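Local coordinates for protein-tyrosine-phosphatase (Chaetomium thermophilum var. thermophilum DSM 1495, PDB 5M43) that probably removes phosphate from phosphotyrosine and from phosphoserine or phosphothreonine in proteins, as the dual-specificity phosphatase domain of the ribosome-assembly factor Yvh1, at residues H33-I38 with V99-A104. Numbering follows the deposited sequence.
Sequences HILSVI and VLVHCA. With NO3 (nitrate ion), chain B.
At the edge of the His102 imidazole, close to its plane, sits the CG2 methyl of Ile34, 3.6 Å from CD2, while CG2 of Ile38 approaches CE1 obliquely, the side chains of Ile38 and His102 crossing at about a right angle; His40, from outside the pair, meets this ring edge-to-face. With chi1 at 80°, CG of His102 lies between the backbone N and the carbonyl carbon, which carries the ring toward Ser36, with ND1 turned to the carbonyl of the next residue. ND1 donates nearly in the ring plane to Cys103 O (2.9 Å), and NE2 shares a 2.7 Å hydrogen bond with Ser36 OG, itself also bonded to His54 NE2. Both ring nitrogens are thus engaged, which fixes the ring's rotation. A leucine in place of His102 would probably leave Cys103 O without its donor and Ser36 OG with one bond fewer.

Strands 33-36 and 99-102 are parallel neighbours within the mixed sheet of the dual-specificity phosphatase fold, and the second leads into the P-loop, whose HC(X)5R signature begins at His102 and Cys103. Leu100 N to His33 O, Leu35 N to Leu100 O, His102 N to Leu35 O and Val37 N to His102 O are backbone hydrogen bonds that join the two segments. On the opposite face from His102, Leu35 lies alongside Val101, under helix 71-83; Val37 CG2, from the end of its strand, meets Val101 CG1 at 3.6 Å. Beyond the strands, Cys103 SG stands 3.2 Å from the nitrate N, and Ala104 N gives the anion's O2 a weak hydrogen bond; Met105 N, Lys107 N, Ser108 N and Arg109 NE also bind it, consistent with a phosphate-binding site.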
ATOM      1  N   HIS A  33       0.255   6.000  10.738  1.00 20.90           N
ATOM      2  CA  HIS A  33       0.742   4.647  10.485  1.00 21.17           C
ATOM      3  C   HIS A  33       1.612   4.707   9.259  1.00 22.36           C
ATOM      4  O   HIS A  33       1.214   5.317   8.270  1.00 23.26           O
ATOM      5  CB  HIS A  33      -0.396   3.630  10.222  1.00 23.01           C
ATOM      6  CG  HIS A  33      -1.240   3.339  11.418  1.00 24.63           C
ATOM      7  ND1 HIS A  33      -2.073   4.271  11.996  1.00 24.75           N
ATOM      8  CD2 HIS A  33      -1.419   2.190  12.109  1.00 27.76           C
ATOM      9  CE1 HIS A  33      -2.709   3.713  13.022  1.00 25.91           C
ATOM     10  NE2 HIS A  33      -2.316   2.450  13.113  1.00 29.90           N
ATOM     11  N   ILE A  34       2.785   4.078   9.309  1.00 23.89           N
ATOM     12  CA  ILE A  34       3.672   4.011   8.148  1.00 22.39           C
ATOM     13  C   ILE A  34       3.991   2.544   7.872  1.00 22.26           C
ATOM     14  O   ILE A  34       4.501   1.836   8.757  1.00 23.51           O
ATOM     15  CB  ILE A  34       4.972   4.801   8.365  1.00 23.42           C
ATOM     16  CG1 ILE A  34       4.650   6.315   8.527  1.00 23.59           C
ATOM     17  CG2 ILE A  34       5.974   4.552   7.203  1.00 23.25           C
ATOM     18  CD1 ILE A  34       5.870   7.165   8.728  1.00 24.42           C
ATOM     19  N   LEU A  35       3.672   2.085   6.655  1.00 20.12           N
ATOM     20  CA  LEU A  35       4.133   0.783   6.152  1.00 20.43           C
ATOM     21  C   LEU A  35       5.281   1.044   5.189  1.00 22.46           C
ATOM     22  O   LEU A  35       5.076   1.656   4.131  1.00 22.03           O
ATOM     23  CB  LEU A  35       2.975   0.073   5.453  1.00 20.81           C
ATOM     24  CG  LEU A  35       3.377  -1.225   4.735  1.00 23.70           C
ATOM     25  CD1 LEU A  35       3.945  -2.248   5.736  1.00 24.55           C
ATOM     26  CD2 LEU A  35       2.190  -1.821   3.981  1.00 23.95           C
ATOM     27  N   SER A  36       6.482   0.589   5.564  1.00 22.45           N
ATOM     28  CA  SER A  36       7.659   0.656   4.702  1.00 24.46           C
ATOM     29  C   SER A  36       7.765  -0.663   3.948  1.00 20.74           C
ATOM     30  O   SER A  36       8.118  -1.700   4.530  1.00 23.70           O
ATOM     31  CB  SER A  36       8.932   0.932   5.506  1.00 25.47           C
ATOM     32  OG  SER A  36       8.778   2.072   6.358  1.00 25.50           O
ATOM     33  N   VAL A  37       7.522  -0.627   2.638  1.00 21.10           N
ATOM     34  CA  VAL A  37       7.716  -1.830   1.828  1.00 22.03           C
ATOM     35  C   VAL A  37       9.160  -1.741   1.348  1.00 25.58           C
ATOM     36  O   VAL A  37       9.415  -1.543   0.155  1.00 24.05           O
ATOM     37  CB  VAL A  37       6.720  -1.911   0.667  1.00 20.81           C
ATOM     38  CG1 VAL A  37       6.733  -3.293   0.022  1.00 21.94           C
ATOM     39  CG2 VAL A  37       5.240  -1.635   1.181  1.00 21.25           C
ATOM     40  N   ILE A  38      10.068  -1.672   2.317  1.00 25.17           N
ATOM     41  CA  ILE A  38      11.500  -1.555   2.132  1.00 24.93           C
ATOM     42  C   ILE A  38      12.076  -1.565   3.517  1.00 26.23           C
ATOM     43  O   ILE A  38      11.398  -1.255   4.434  1.00 26.69           O
ATOM     44  CB  ILE A  38      11.813  -0.226   1.400  1.00 23.48           C
ATOM     45  CG1 ILE A  38      13.296  -0.075   1.109  1.00 25.42           C
ATOM     46  CG2 ILE A  38      11.356   0.969   2.194  1.00 26.86           C
ATOM     47  CD1 ILE A  38      13.551   1.081   0.192  1.00 26.07           C
ATOM     48  N   VAL A  99      -2.870   6.230   6.949  1.00 18.97           N
ATOM     49  CA  VAL A  99      -1.811   5.296   6.616  1.00 17.14           C
ATOM     50  C   VAL A  99      -0.988   5.776   5.427  1.00 18.68           C
ATOM     51  O   VAL A  99      -1.546   6.046   4.346  1.00 18.97           O
ATOM     52  CB  VAL A  99      -2.366   3.914   6.266  1.00 18.15           C
ATOM     53  CG1 VAL A  99      -1.202   2.930   5.895  1.00 17.17           C
ATOM     54  CG2 VAL A  99      -3.196   3.343   7.430  1.00 21.38           C
ATOM     55  N   LEU A 100       0.333   5.840   5.612  1.00 19.42           N
ATOM     56  CA  LEU A 100       1.290   6.055   4.513  1.00 18.83           C
ATOM     57  C   LEU A 100       1.921   4.711   4.193  1.00 19.58           C
ATOM     58  O   LEU A 100       2.413   4.050   5.109  1.00 19.88           O
ATOM     59  CB  LEU A 100       2.396   7.036   4.902  1.00 19.99           C
ATOM     60  CG  LEU A 100       3.603   7.059   3.950  1.00 20.51           C
ATOM     61  CD1 LEU A 100       3.181   7.608   2.544  1.00 21.45           C
ATOM     62  CD2 LEU A 100       4.697   7.974   4.590  1.00 20.83           C
ATOM     63  N   VAL A 101       1.957   4.358   2.908  1.00 17.05           N
ATOM     64  CA  VAL A 101       2.715   3.210   2.429  1.00 16.65           C
ATOM     65  C   VAL A 101       3.829   3.799   1.580  1.00 17.69           C
ATOM     66  O   VAL A 101       3.561   4.529   0.613  1.00 18.80           O
ATOM     67  CB  VAL A 101       1.849   2.232   1.622  1.00 16.24           C
ATOM     68  CG1 VAL A 101       2.721   0.966   1.167  1.00 18.22           C
ATOM     69  CG2 VAL A 101       0.610   1.759   2.433  1.00 17.28           C
ATOM     70  N   HIS A 102       5.079   3.493   1.906  1.00 18.65           N
ATOM     71  CA  HIS A 102       6.145   4.051   1.070  1.00 19.37           C
ATOM     72  C   HIS A 102       7.192   2.997   0.713  1.00 20.38           C
ATOM     73  O   HIS A 102       7.305   1.945   1.349  1.00 21.23           O
ATOM     74  CB  HIS A 102       6.901   5.244   1.768  1.00 21.59           C
ATOM     75  CG  HIS A 102       7.931   4.770   2.750  1.00 21.95           C
ATOM     76  ND1 HIS A 102       9.260   4.585   2.407  1.00 22.43           N
ATOM     77  CD2 HIS A 102       7.823   4.412   4.063  1.00 21.26           C
ATOM     78  CE1 HIS A 102       9.915   4.137   3.457  1.00 23.96           C
ATOM     79  NE2 HIS A 102       9.078   4.045   4.474  1.00 22.03           N
ATOM     80  N   CYS A 103       8.047   3.338  -0.253  1.00 18.99           N
ATOM     81  CA  CYS A 103       9.206   2.488  -0.557  1.00 19.28           C
ATOM     82  C   CYS A 103      10.363   3.419  -0.909  1.00 20.44           C
ATOM     83  O   CYS A 103      10.498   4.461  -0.256  1.00 25.18           O
ATOM     84  CB  CYS A 103       8.918   1.482  -1.690  1.00 23.12           C
ATOM     85  SG  CYS A 103       8.255   2.157  -3.245  1.00 23.42           S
ATOM     86  N   ALA A 104      11.124   3.120  -1.946  1.00 21.41           N
ATOM     87  CA  ALA A 104      12.171   4.106  -2.312  1.00 22.08           C
ATOM     88  C   ALA A 104      11.616   5.175  -3.233  1.00 23.25           C
ATOM     89  O   ALA A 104      11.758   6.373  -2.963  1.00 24.11           O
ATOM     90  CB  ALA A 104      13.394   3.407  -2.933  1.00 24.55           C
TER
HETATM   91  N   NO3 B 301      10.326   1.361  -5.526  1.00 27.77           N
HETATM   92  O1  NO3 B 301       9.578   2.089  -6.235  1.00 24.37           O
HETATM   93  O2  NO3 B 301      11.261   1.872  -4.857  1.00 27.56           O
HETATM   94  O3  NO3 B 301      10.014   0.148  -5.364  1.00 24.88           O